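Local coordinates for protein LRA-12 (Uncultured bacterium, PDB 5AEB) that hydrolyses beta-lactam antibiotics, carbapenems among them, as a class B3 metallo-beta-lactamase with two zinc ions in its active site, at residues T82-Y87 against P159-G164; Y122-H127 against T188-K193; L182-P187 against Q213-L218; L104-G109 against I134-L139. All coordinates share one frame; numbering follows the deposited sequence.

Contact 1: T82-Y87 against P159-G164; sequences TTQAHY and PGHTKG. With ZN (zinc ion), chain D.
Two irregular loops, 82-87 and 159-164, come nearest each other at Gln84 and Thr162, whose CA atoms lie 6.3 Å apart, and a zinc ion bridges the loops through Gln84, His86 and His161. Gln84 OE1 binds the metal at 1.8 Å, and His86 ND1 binds it from the same loop at 1.9 Å. From the other loop His161 adds NE2, with its CG anti to the backbone N (chi1 -173°), a torsion that sends the ring out to the zinc. Water 1 is the fourth ligand, 1.9 Å from the ion. Crowding around one small cation brings Gln84 OE1 within 2.6 Å of His161 NE2, a separation set by their common metal and not by a hydrogen bond. The loops follow strands 77-81 and 151-157, in the zinc cleft of the alpha-beta/beta-alpha metallo-beta-lactamase fold. Gln84 stands where most class B3 enzymes have the first histidine of the HxHxDH motif; the later Asp88 and His89, together with His227, bind the second zinc. The two imidazoles meet obliquely, their planes 66° apart, with His161 CE1 near the plane of the His86 ring at its edge. Thr162 CG2 lies over a face of that ring, 3.7 Å from the centroid of His86, in a CH-pi contact. The hydroxyl of Thr162 is instead hydrogen-bonded to Asp110 OD2, which also takes Ala85 N, so one carboxylate oxygen ties both loops together. Ala85 centres an inverse gamma turn, with a weak bond from His86 N to Gln84 O.

Contact 2: Y122-H127 against T188-K193; sequences YAFGGH and TIVIEK
At the border of the zinc site, the loop carrying Tyr122, Ala123 and Phe124 leans on Val190 and Ile191 of the loop that leads from strand 178-184 to helix 204-216. Ala123 and Ile191 have the nearest CA atoms, 6.5 Å apart. Val190 CG1 is the main point of touch: it stands 3.2 Å from Phe124 CZ and equally near CE2, meeting that side of the ring obliquely and tightly. With CG1 anti to the backbone N (chi1 154°), the branch is directed at the aromatic ring. Ala123 CB wedges in beside it, 3.8 Å from Val190 CG1, while also lying over the centre of the Phe124 ring. The same methyl approaches Ile191 CG2 at 4.1 Å, and Tyr122 CE2 reaches that CG2 more loosely. The polar link is indirect. Water 2 accepts from Val190 N at 2.6 Å and donates to Tyr122 OH at 2.7 Å, approaching in the plane of the Tyr122 ring at its edge. That hydroxyl is also hydrogen-bonded to the carbonyl O of His161, a zinc ligand, and Val190 packs against the His161 side chain. The direct touch between the loops is thus apolar, with water 2 as the polar bridge; because this water donates to Tyr122 OH, the hydroxyl's own proton remains for a carbonyl such as His161 O, and Tyr122 links the water to the loop of a zinc ligand.

Contact 3: L182-P187 against Q213-L218; sequences LIANMP and QAMKNL
The backbone carbonyl O of Asn185 is met by the end of Met215, with CE 3.4 Å and SD 3.7 Å away; these are van der Waals contacts, not hydrogen bonds. Met215 reaches out from the helix with its chain extended at chi2 and then bent at chi3 (92°), a turn that brings the terminal methyl against Ala184 and Asn185. There CE rests 3.7 Å from Ala184 CB and, at longer range, faces Met186 SD. The sulfur of Met215 also meets Pro187 CD at 3.7 Å, so one side chain touches four consecutive residues, Ala184 to Pro187. Two residues before Ala184, Leu182 crosses Leu218, which lies just past the helix, at about a right angle, Leu218 CD1 lying nearly equidistant from both methyls of Leu182, 3.9 Å from CD1. The contact is the helix-on-sheet packing of a beta-alpha-beta unit: strand 178-184, helix 204-216, then strand 222-225, which pairs in parallel with the first. Ser167 of strand 166-173 also touches Leu182, Ala184 and Met215, and helix 251-267 adjoins the seam, Tyr254 reaching both Leu182 and the carbonyl O of Met215.

Contact 4: L104-G109 against I134-L139; sequences LMADEG and IIADRL. With CO (cobalt (II) ion), chain G.
Met105 pairs with Arg138 and Ala106 with Leu139 in two parallel beta bridges that set strand 138-140 at the edge of the seven-stranded sheet, closing a beta-alpha-beta unit that runs from strand 103-107 through helix 111-115. Backbone bonds fix the register. Ala106 N donates to Arg138 O at 2.9 Å, nearly straight at 169°, and Arg138 N donates to Leu104 O. That same Leu104 oxygen also accepts a weak, more bent bond from Asp137 N. The one side-chain bond between the segments is to Asp137: its OD2 takes Leu104 N at 2.9 Å through the anti lone pair, with an N-H...O angle of 167°, so Asp137 grips Leu104 at both its N and its O. A long, weak ion pair links the same carboxylate oxygen to Lys97. Apolar contacts gather round Leu104 and Ala106. Ala136 CB lies 3.9 Å from Ala106 CB and also touches Leu104 CG, while Leu104 CD2 meets Ile134 CG2 at 3.5 Å, the two side chains crossing at about a right angle. On the face of Met105 and Arg138 the two side chains cross obliquely: Met105 SD sits 4.0 Å from Arg138 NE, oblique to the guanidinium, whose NH2 is hydrogen-bonded to Thr145 O. Metal binding comes last. Past the strand, Glu108, extended beyond CG, crosses Leu139 at about a right angle, OE2 near CD1, and reaches a cobalt ion that it shares with His141, chelating unevenly with Glu108 OE2 at 1.9 Å and OE1 at 2.4 Å.

Contacts 1 and 3 are buried, contact 4 is partly so, and contact 2 lies at the surface. Each of contacts 3 and 4 joins parts of a beta-alpha-beta unit, but in a different sheet: contact 3 packs a helix on a strand with apolar side chains, whereas contact 4 pairs two strands through backbone bonds. Contacts 1 and 2 join loops, by metal coordination and by apolar touch plus a water. Contact 1 touches all the others: Tyr122 and Val190 of contact 2 and Asn185 of contact 3 reach its metal ligands, while Asp107 of contact 4 meets Gly164. Contact 4 is nested within the chain loop that contact 1 closes.

Contact 1: T82-Y87 against P159-G164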
loop_
_atom_site.group_PDB
_atom_site.type_symbol
_atom_site.label_atom_id
_atom_site.label_comp_id
_atom_site.label_asym_id
_atom_site.label_seq_id
_atom_site.Cartn_x
_atom_site.Cartn_y
_atom_site.Cartn_z
ATOM N N THR A 82 0.733 -6.053 -0.679
ATOM C CA THR A 82 1.311 -4.749 -0.950
ATOM C C THR A 82 0.507 -4.017 -2.007
ATOM O O THR A 82 -0.080 -4.644 -2.878
ATOM C CB THR A 82 2.814 -4.807 -1.372
ATOM O OG1 THR A 82 3.351 -3.467 -1.543
ATOM C CG2 THR A 82 2.995 -5.579 -2.709
ATOM N N THR A 83 0.502 -2.689 -1.943
ATOM C CA THR A 83 -0.140 -1.887 -2.982
ATOM C C THR A 83 0.770 -1.575 -4.190
ATOM O O THR A 83 0.309 -0.978 -5.188
ATOM C CB THR A 83 -0.630 -0.579 -2.374
ATOM O OG1 THR A 83 0.472 0.039 -1.686
ATOM C CG2 THR A 83 -1.773 -0.884 -1.355
ATOM N N GLN A 84 2.039 -1.991 -4.127
ATOM C CA GLN A 84 3.045 -1.305 -4.905
ATOM C C GLN A 84 4.403 -1.969 -4.722
ATOM O O GLN A 84 4.929 -1.941 -3.605
ATOM C CB GLN A 84 3.192 0.107 -4.242
ATOM C CG GLN A 84 3.290 1.218 -5.178
ATOM C CD GLN A 84 3.859 2.436 -4.526
ATOM O OE1 GLN A 84 5.093 2.661 -4.601
ATOM N NE2 GLN A 84 2.966 3.275 -3.902
ATOM N N ALA A 85 5.051 -2.415 -5.798
ATOM C CA ALA A 85 6.375 -3.027 -5.613
ATOM C C ALA A 85 7.544 -2.032 -5.695
ATOM O O ALA A 85 8.325 -2.035 -6.654
ATOM C CB ALA A 85 6.579 -4.193 -6.574
ATOM N N HIS A 86 7.635 -1.152 -4.701
ATOM C CA HIS A 86 8.751 -0.238 -4.568
ATOM C C HIS A 86 9.344 -0.451 -3.222
ATOM O O HIS A 86 8.640 -0.825 -2.299
ATOM C CB HIS A 86 8.321 1.226 -4.675
ATOM C CG HIS A 86 8.180 1.736 -6.089
ATOM N ND1 HIS A 86 7.442 2.830 -6.395
ATOM C CD2 HIS A 86 8.704 1.263 -7.292
ATOM C CE1 HIS A 86 7.486 3.025 -7.732
ATOM N NE2 HIS A 86 8.280 2.079 -8.272
ATOM N N TYR A 87 10.633 -0.135 -3.102
ATOM C CA TYR A 87 11.400 -0.406 -1.882
ATOM C C TYR A 87 10.860 0.286 -0.641
ATOM O O TYR A 87 11.077 -0.211 0.461
ATOM C CB TYR A 87 12.888 -0.053 -2.064
ATOM C CG TYR A 87 13.185 1.433 -2.064
ATOM C CD1 TYR A 87 13.067 2.190 -3.233
ATOM C CD2 TYR A 87 13.550 2.092 -0.885
ATOM C CE1 TYR A 87 13.328 3.559 -3.238
ATOM C CE2 TYR A 87 13.818 3.458 -0.875
ATOM C CZ TYR A 87 13.713 4.190 -2.045
ATOM O OH TYR A 87 13.975 5.565 -2.026
ATOM N N PRO A 159 -2.774 -0.110 -12.316
ATOM C CA PRO A 159 -1.399 0.037 -12.777
ATOM C C PRO A 159 -0.981 1.452 -13.115
ATOM O O PRO A 159 -1.822 2.344 -13.306
ATOM C CB PRO A 159 -1.347 -0.870 -14.033
ATOM C CG PRO A 159 -2.733 -0.772 -14.572
ATOM C CD PRO A 159 -3.592 -0.827 -13.325
ATOM N N GLY A 160 0.326 1.645 -13.180
ATOM C CA GLY A 160 0.893 2.882 -13.712
ATOM C C GLY A 160 2.043 3.279 -12.838
ATOM O O GLY A 160 3.173 3.321 -13.307
ATOM N N HIS A 161 1.749 3.574 -11.566
ATOM C CA HIS A 161 2.805 3.800 -10.562
ATOM C C HIS A 161 3.795 2.657 -10.633
ATOM O O HIS A 161 5.018 2.894 -10.689
ATOM C CB HIS A 161 2.265 3.943 -9.151
ATOM C CG HIS A 161 3.330 4.341 -8.120
ATOM N ND1 HIS A 161 3.718 5.611 -7.932
ATOM C CD2 HIS A 161 4.094 3.567 -7.239
ATOM C CE1 HIS A 161 4.672 5.663 -6.992
ATOM N NE2 HIS A 161 4.897 4.405 -6.554
ATOM N N THR A 162 3.275 1.422 -10.611
ATOM C CA THR A 162 4.046 0.249 -10.965
ATOM C C THR A 162 3.196 -0.536 -11.960
ATOM O O THR A 162 2.002 -0.242 -12.149
ATOM C CB THR A 162 4.515 -0.620 -9.750
ATOM O OG1 THR A 162 3.387 -1.198 -9.066
ATOM C CG2 THR A 162 5.314 0.180 -8.793
ATOM N N LYS A 163 3.804 -1.509 -12.627
ATOM C CA LYS A 163 3.039 -2.325 -13.574
ATOM C C LYS A 163 1.924 -3.121 -12.845
ATOM O O LYS A 163 0.941 -3.492 -13.468
ATOM C CB LYS A 163 3.957 -3.269 -14.345
ATOM C CG LYS A 163 5.060 -2.558 -15.109
ATOM C CD LYS A 163 5.831 -3.541 -15.984
ATOM C CE LYS A 163 7.091 -2.878 -16.546
ATOM N NZ LYS A 163 7.318 -3.310 -17.956
ATOM N N GLY A 164 2.111 -3.405 -11.552
ATOM C CA GLY A 164 1.116 -4.136 -10.778
ATOM C C GLY A 164 0.594 -3.381 -9.562
ATOM O O GLY A 164 0.102 -3.994 -8.620
HETATM ZN ZN ZN D . 6.153 3.872 -5.428
HETATM O O HOH W 1 6.622 4.601 -3.765
#

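Contact 2: Y122-H127 against T188-K193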
loop_
_atom_site.group_PDB
_atom_site.type_symbol
_atom_site.label_atom_id
_atom_site.label_comp_id
_atom_site.label_asym_id
_atom_site.label_seq_id
_atom_site.Cartn_x
_atom_site.Cartn_y
_atom_site.Cartn_z
ATOM N N TYR A 122 10.762 -0.695 -14.202
ATOM C CA TYR A 122 10.775 0.144 -15.422
ATOM C C TYR A 122 11.463 1.507 -15.212
ATOM O O TYR A 122 12.048 2.044 -16.135
ATOM C CB TYR A 122 9.369 0.337 -16.035
ATOM C CG TYR A 122 8.469 1.338 -15.296
ATOM C CD1 TYR A 122 7.652 0.926 -14.232
ATOM C CD2 TYR A 122 8.436 2.693 -15.668
ATOM C CE1 TYR A 122 6.835 1.828 -13.555
ATOM C CE2 TYR A 122 7.621 3.600 -15.004
ATOM C CZ TYR A 122 6.814 3.163 -13.938
ATOM O OH TYR A 122 6.001 4.068 -13.262
ATOM N N ALA A 123 11.404 2.035 -13.996
ATOM C CA ALA A 123 11.891 3.383 -13.706
ATOM C C ALA A 123 13.236 3.388 -13.006
ATOM O O ALA A 123 14.059 4.281 -13.236
ATOM C CB ALA A 123 10.867 4.176 -12.904
ATOM N N PHE A 124 13.470 2.390 -12.163
ATOM C CA PHE A 124 14.688 2.363 -11.369
ATOM C C PHE A 124 15.475 1.084 -11.533
ATOM O O PHE A 124 16.370 0.817 -10.749
ATOM C CB PHE A 124 14.356 2.579 -9.897
ATOM C CG PHE A 124 13.584 3.832 -9.638
ATOM C CD1 PHE A 124 14.147 5.076 -9.928
ATOM C CD2 PHE A 124 12.293 3.773 -9.127
ATOM C CE1 PHE A 124 13.437 6.238 -9.702
ATOM C CE2 PHE A 124 11.580 4.934 -8.890
ATOM C CZ PHE A 124 12.157 6.169 -9.175
ATOM N N GLY A 125 15.143 0.307 -12.554
ATOM C CA GLY A 125 15.820 -0.947 -12.801
ATOM C C GLY A 125 17.247 -0.762 -13.260
ATOM O O GLY A 125 17.806 0.350 -13.206
ATOM N N GLY A 126 17.841 -1.870 -13.692
ATOM C CA GLY A 126 19.179 -1.861 -14.286
ATOM C C GLY A 126 20.366 -1.614 -13.368
ATOM O O GLY A 126 21.492 -1.827 -13.786
ATOM N N HIS A 127 20.128 -1.165 -12.135
ATOM C CA HIS A 127 21.209 -0.914 -11.170
ATOM C C HIS A 127 21.210 -1.890 -10.012
ATOM O O HIS A 127 21.664 -1.552 -8.911
ATOM C CB HIS A 127 21.148 0.526 -10.641
ATOM C CG HIS A 127 21.419 1.593 -11.689
ATOM N ND1 HIS A 127 20.445 2.378 -12.198
ATOM C CD2 HIS A 127 22.609 2.001 -12.298
ATOM C CE1 HIS A 127 20.976 3.235 -13.094
ATOM N NE2 HIS A 127 22.298 3.006 -13.155
ATOM N N THR A 188 0.433 8.307 -8.694
ATOM C CA THR A 188 1.446 9.298 -8.844
ATOM C C THR A 188 2.382 8.814 -9.955
ATOM O O THR A 188 2.437 7.613 -10.252
ATOM C CB THR A 188 2.188 9.504 -7.514
ATOM O OG1 THR A 188 2.753 8.254 -7.084
ATOM C CG2 THR A 188 1.203 10.045 -6.413
ATOM N N ILE A 189 3.069 9.757 -10.580
ATOM C CA ILE A 189 4.018 9.469 -11.641
ATOM C C ILE A 189 5.436 9.596 -11.109
ATOM O O ILE A 189 5.820 10.605 -10.476
ATOM C CB ILE A 189 3.810 10.394 -12.856
ATOM C CG1 ILE A 189 2.408 10.165 -13.440
ATOM C CG2 ILE A 189 4.925 10.213 -13.894
ATOM C CD1 ILE A 189 2.002 11.227 -14.428
ATOM N N VAL A 190 6.216 8.575 -11.401
ATOM C CA VAL A 190 7.522 8.415 -10.807
ATOM C C VAL A 190 8.613 8.929 -11.763
ATOM O O VAL A 190 9.682 9.333 -11.323
ATOM C CB VAL A 190 7.713 6.918 -10.417
ATOM C CG1 VAL A 190 9.174 6.502 -10.378
ATOM C CG2 VAL A 190 7.040 6.631 -9.091
ATOM N N ILE A 191 8.331 8.899 -13.059
ATOM C CA ILE A 191 9.307 9.287 -14.081
ATOM C C ILE A 191 9.362 10.798 -14.301
ATOM O O ILE A 191 8.388 11.519 -14.072
ATOM C CB ILE A 191 9.054 8.581 -15.437
ATOM C CG1 ILE A 191 7.555 8.348 -15.665
ATOM C CG2 ILE A 191 9.784 7.252 -15.453
ATOM C CD1 ILE A 191 6.985 8.869 -16.965
ATOM N N GLU A 192 10.505 11.282 -14.758
ATOM C CA GLU A 192 10.643 12.705 -15.072
ATOM C C GLU A 192 10.372 13.011 -16.540
ATOM O O GLU A 192 10.153 14.154 -16.897
ATOM C CB GLU A 192 12.011 13.226 -14.616
ATOM C CG GLU A 192 12.140 13.225 -13.098
ATOM C CD GLU A 192 13.572 13.119 -12.607
ATOM O OE1 GLU A 192 14.303 12.187 -13.028
ATOM O OE2 GLU A 192 13.973 13.970 -11.781
ATOM N N LYS A 193 10.360 11.979 -17.379
ATOM C CA LYS A 193 10.170 12.146 -18.822
ATOM C C LYS A 193 8.730 11.882 -19.286
ATOM O O LYS A 193 7.866 11.527 -18.483
ATOM C CB LYS A 193 11.186 11.291 -19.606
ATOM C CG LYS A 193 11.095 9.782 -19.388
ATOM C CD LYS A 193 12.199 9.039 -20.137
ATOM C CE LYS A 193 13.484 8.962 -19.328
ATOM N NZ LYS A 193 14.699 8.804 -20.178
HETATM O O HOH W 2 5.449 6.746 -13.125
#

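Contact 3: L182-P187 against Q213-L218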
loop_
_atom_site.group_PDB
_atom_site.type_symbol
_atom_site.label_atom_id
_atom_site.label_comp_id
_atom_site.label_asym_id
_atom_site.label_seq_id
_atom_site.Cartn_x
_atom_site.Cartn_y
_atom_site.Cartn_z
ATOM N N LEU A 182 -11.309 1.807 1.296
ATOM C CA LEU A 182 -10.346 1.726 0.183
ATOM C C LEU A 182 -8.929 1.968 0.676
ATOM O O LEU A 182 -8.608 3.054 1.212
ATOM C CB LEU A 182 -10.652 2.783 -0.872
ATOM C CG LEU A 182 -9.769 2.901 -2.125
ATOM C CD1 LEU A 182 -9.775 1.631 -2.957
ATOM C CD2 LEU A 182 -10.260 4.074 -2.940
ATOM N N ILE A 183 -8.083 0.960 0.535
ATOM C CA ILE A 183 -6.657 1.175 0.745
ATOM C C ILE A 183 -6.151 1.466 -0.648
ATOM O O ILE A 183 -6.024 0.552 -1.452
ATOM C CB ILE A 183 -5.956 -0.052 1.324
ATOM C CG1 ILE A 183 -6.562 -0.408 2.704
ATOM C CG2 ILE A 183 -4.445 0.186 1.373
ATOM C CD1 ILE A 183 -6.020 -1.697 3.284
ATOM N N ALA A 184 -5.925 2.749 -0.955
ATOM C CA ALA A 184 -5.685 3.132 -2.350
ATOM C C ALA A 184 -4.221 3.291 -2.630
ATOM O O ALA A 184 -3.452 3.856 -1.806
ATOM C CB ALA A 184 -6.409 4.433 -2.705
ATOM N N ASN A 185 -3.813 2.808 -3.801
ATOM C CA ASN A 185 -2.535 3.250 -4.296
ATOM C C ASN A 185 -2.736 4.428 -5.255
ATOM O O ASN A 185 -3.186 4.236 -6.378
ATOM C CB ASN A 185 -1.747 2.139 -4.951
ATOM C CG ASN A 185 -0.293 2.511 -5.060
ATOM O OD1 ASN A 185 0.166 2.951 -6.133
ATOM N ND2 ASN A 185 0.403 2.488 -3.920
ATOM N N MET A 186 -2.411 5.639 -4.816
ATOM C CA MET A 186 -2.638 6.854 -5.654
ATOM C C MET A 186 -1.744 6.793 -6.922
ATOM O O MET A 186 -0.569 6.430 -6.825
ATOM C CB MET A 186 -2.385 8.145 -4.850
ATOM C CG MET A 186 -3.184 8.223 -3.533
ATOM S SD MET A 186 -4.921 7.813 -3.773
ATOM C CE MET A 186 -5.552 9.347 -4.458
ATOM N N PRO A 187 -2.296 7.139 -8.103
ATOM C CA PRO A 187 -1.531 7.060 -9.360
ATOM C C PRO A 187 -0.577 8.236 -9.539
ATOM O O PRO A 187 -0.763 9.069 -10.411
ATOM C CB PRO A 187 -2.625 7.079 -10.431
ATOM C CG PRO A 187 -3.710 7.904 -9.797
ATOM C CD PRO A 187 -3.701 7.539 -8.343
ATOM N N GLN A 213 -9.499 6.857 -14.373
ATOM C CA GLN A 213 -10.917 6.610 -14.603
ATOM C C GLN A 213 -11.541 5.603 -13.585
ATOM O O GLN A 213 -12.565 5.897 -12.959
ATOM C CB GLN A 213 -11.107 6.143 -16.056
ATOM C CG GLN A 213 -12.475 5.563 -16.353
ATOM C CD GLN A 213 -13.494 6.612 -16.742
ATOM O OE1 GLN A 213 -14.690 6.306 -16.872
ATOM N NE2 GLN A 213 -13.031 7.865 -16.948
ATOM N N ALA A 214 -10.911 4.437 -13.415
ATOM C CA ALA A 214 -11.383 3.435 -12.469
ATOM C C ALA A 214 -11.447 3.982 -11.026
ATOM O O ALA A 214 -12.417 3.745 -10.310
ATOM C CB ALA A 214 -10.504 2.195 -12.523
ATOM N N MET A 215 -10.416 4.697 -10.606
ATOM C CA MET A 215 -10.384 5.243 -9.213
ATOM C C MET A 215 -11.408 6.331 -8.918
ATOM O O MET A 215 -11.938 6.394 -7.794
ATOM C CB MET A 215 -8.974 5.674 -8.786
ATOM C CG MET A 215 -8.052 4.477 -8.515
ATOM S SD MET A 215 -6.356 4.946 -8.120
ATOM C CE MET A 215 -6.540 5.000 -6.332
ATOM N N LYS A 216 -11.649 7.211 -9.884
ATOM C CA LYS A 216 -12.677 8.254 -9.748
ATOM C C LYS A 216 -14.050 7.636 -9.471
ATOM O O LYS A 216 -14.845 8.195 -8.698
ATOM C CB LYS A 216 -12.756 9.173 -10.979
ATOM C CG LYS A 216 -11.625 10.208 -11.067
ATOM C CD LYS A 216 -11.421 10.739 -12.490
ATOM C CE LYS A 216 -9.996 11.267 -12.714
ATOM N NZ LYS A 216 -9.983 12.747 -12.906
ATOM N N ASN A 217 -14.326 6.485 -10.076
ATOM C CA ASN A 217 -15.654 5.871 -9.955
ATOM C C ASN A 217 -15.866 4.939 -8.755
ATOM O O ASN A 217 -16.945 4.417 -8.579
ATOM C CB ASN A 217 -16.000 5.125 -11.243
ATOM C CG ASN A 217 -16.172 6.067 -12.424
ATOM O OD1 ASN A 217 -15.716 5.781 -13.527
ATOM N ND2 ASN A 217 -16.801 7.198 -12.183
ATOM N N LEU A 218 -14.820 4.690 -7.978
ATOM C CA LEU A 218 -14.920 3.849 -6.795
ATOM C C LEU A 218 -15.796 4.542 -5.725
ATOM O O LEU A 218 -15.801 5.776 -5.641
ATOM C CB LEU A 218 -13.536 3.591 -6.231
ATOM C CG LEU A 218 -12.666 2.622 -7.054
ATOM C CD1 LEU A 218 -11.269 2.484 -6.490
ATOM C CD2 LEU A 218 -13.357 1.266 -7.144
#

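Contact 4: L104-G109 against I134-L139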
loop_
_atom_site.group_PDB
_atom_site.type_symbol
_atom_site.label_atom_id
_atom_site.label_comp_id
_atom_site.label_asym_id
_atom_site.label_seq_id
_atom_site.Cartn_x
_atom_site.Cartn_y
_atom_site.Cartn_z
ATOM N N LEU A 104 2.336 -14.546 0.860
ATOM C CA LEU A 104 2.384 -13.244 0.228
ATOM C C LEU A 104 1.537 -13.296 -1.035
ATOM O O LEU A 104 1.694 -14.196 -1.879
ATOM C CB LEU A 104 3.828 -12.844 -0.086
ATOM C CG LEU A 104 4.011 -11.749 -1.141
ATOM C CD1 LEU A 104 3.562 -10.373 -0.647
ATOM C CD2 LEU A 104 5.482 -11.723 -1.510
ATOM N N MET A 105 0.592 -12.368 -1.150
ATOM C CA MET A 105 -0.237 -12.329 -2.339
ATOM C C MET A 105 0.020 -11.029 -3.067
ATOM O O MET A 105 0.020 -9.954 -2.470
ATOM C CB MET A 105 -1.702 -12.504 -1.988
ATOM C CG MET A 105 -1.915 -13.685 -1.064
ATOM S SD MET A 105 -3.663 -13.988 -0.831
ATOM C CE MET A 105 -3.580 -15.493 0.159
ATOM N N ALA A 106 0.254 -11.122 -4.368
ATOM C CA ALA A 106 0.653 -9.937 -5.114
ATOM C C ALA A 106 -0.021 -9.817 -6.474
ATOM O O ALA A 106 -0.274 -10.822 -7.157
ATOM C CB ALA A 106 2.180 -9.884 -5.251
ATOM N N ASP A 107 -0.325 -8.571 -6.850
ATOM C CA ASP A 107 -0.797 -8.268 -8.192
ATOM C C ASP A 107 0.227 -8.878 -9.160
ATOM O O ASP A 107 1.430 -8.586 -9.089
ATOM C CB ASP A 107 -0.919 -6.761 -8.365
ATOM C CG ASP A 107 -1.572 -6.350 -9.676
ATOM O OD1 ASP A 107 -1.123 -6.824 -10.768
ATOM O OD2 ASP A 107 -2.500 -5.510 -9.624
ATOM N N GLU A 108 -0.253 -9.757 -10.033
ATOM C CA GLU A 108 0.588 -10.363 -11.056
ATOM C C GLU A 108 1.524 -9.366 -11.763
ATOM O O GLU A 108 2.657 -9.704 -12.046
ATOM C CB GLU A 108 -0.263 -11.057 -12.101
ATOM C CG GLU A 108 0.454 -12.207 -12.804
ATOM C CD GLU A 108 -0.521 -13.084 -13.581
ATOM O OE1 GLU A 108 -1.468 -12.567 -14.206
ATOM O OE2 GLU A 108 -0.373 -14.296 -13.591
ATOM N N GLY A 109 1.048 -8.151 -12.064
ATOM C CA GLY A 109 1.891 -7.153 -12.754
ATOM C C GLY A 109 3.221 -6.849 -12.057
ATOM O O GLY A 109 4.136 -6.365 -12.674
ATOM N N ILE A 134 11.244 -11.037 -3.016
ATOM C CA ILE A 134 10.245 -11.898 -2.410
ATOM C C ILE A 134 9.482 -12.597 -3.536
ATOM O O ILE A 134 9.226 -12.011 -4.599
ATOM C CB ILE A 134 9.191 -11.176 -1.528
ATOM C CG1 ILE A 134 9.673 -9.864 -0.929
ATOM C CG2 ILE A 134 8.815 -12.107 -0.389
ATOM C CD1 ILE A 134 9.420 -8.677 -1.834
ATOM N N ILE A 135 9.090 -13.829 -3.285
ATOM C CA ILE A 135 8.270 -14.571 -4.261
ATOM C C ILE A 135 6.845 -14.695 -3.722
ATOM O O ILE A 135 6.636 -15.194 -2.610
ATOM C CB ILE A 135 8.875 -15.951 -4.538
ATOM C CG1 ILE A 135 10.232 -15.773 -5.215
ATOM C CG2 ILE A 135 7.922 -16.847 -5.356
ATOM C CD1 ILE A 135 11.156 -16.960 -5.013
ATOM N N ALA A 136 5.865 -14.245 -4.498
ATOM C CA ALA A 136 4.485 -14.360 -4.059
ATOM C C ALA A 136 3.976 -15.829 -4.097
ATOM O O ALA A 136 4.268 -16.583 -5.015
ATOM C CB ALA A 136 3.600 -13.452 -4.875
ATOM N N ASP A 137 3.242 -16.208 -3.061
ATOM C CA ASP A 137 2.569 -17.463 -3.019
ATOM C C ASP A 137 1.283 -17.399 -3.844
ATOM O O ASP A 137 0.848 -18.410 -4.347
ATOM C CB ASP A 137 2.277 -17.848 -1.568
ATOM C CG ASP A 137 3.537 -17.872 -0.714
ATOM O OD1 ASP A 137 4.245 -18.872 -0.755
ATOM O OD2 ASP A 137 3.841 -16.910 -0.017
ATOM N N ARG A 138 0.656 -16.232 -3.974
ATOM C CA ARG A 138 -0.502 -16.137 -4.888
ATOM C C ARG A 138 -0.360 -14.945 -5.826
ATOM O O ARG A 138 -0.034 -13.839 -5.398
ATOM C CB ARG A 138 -1.868 -16.096 -4.169
ATOM C CG ARG A 138 -2.902 -16.906 -4.941
ATOM C CD ARG A 138 -4.265 -16.268 -5.225
ATOM N NE ARG A 138 -5.046 -16.024 -4.022
ATOM C CZ ARG A 138 -6.252 -15.449 -4.000
ATOM N NH1 ARG A 138 -6.866 -15.082 -5.113
ATOM N NH2 ARG A 138 -6.858 -15.259 -2.844
ATOM N N LEU A 139 -0.586 -15.184 -7.114
ATOM C CA LEU A 139 -0.646 -14.105 -8.088
ATOM C C LEU A 139 -2.101 -13.731 -8.218
ATOM O O LEU A 139 -2.926 -14.553 -8.590
ATOM C CB LEU A 139 -0.062 -14.542 -9.434
ATOM C CG LEU A 139 1.347 -15.158 -9.392
ATOM C CD1 LEU A 139 1.807 -15.574 -10.783
ATOM C CD2 LEU A 139 2.321 -14.150 -8.784
HETATM CO CO CO G . -2.227 -14.799 -13.703
#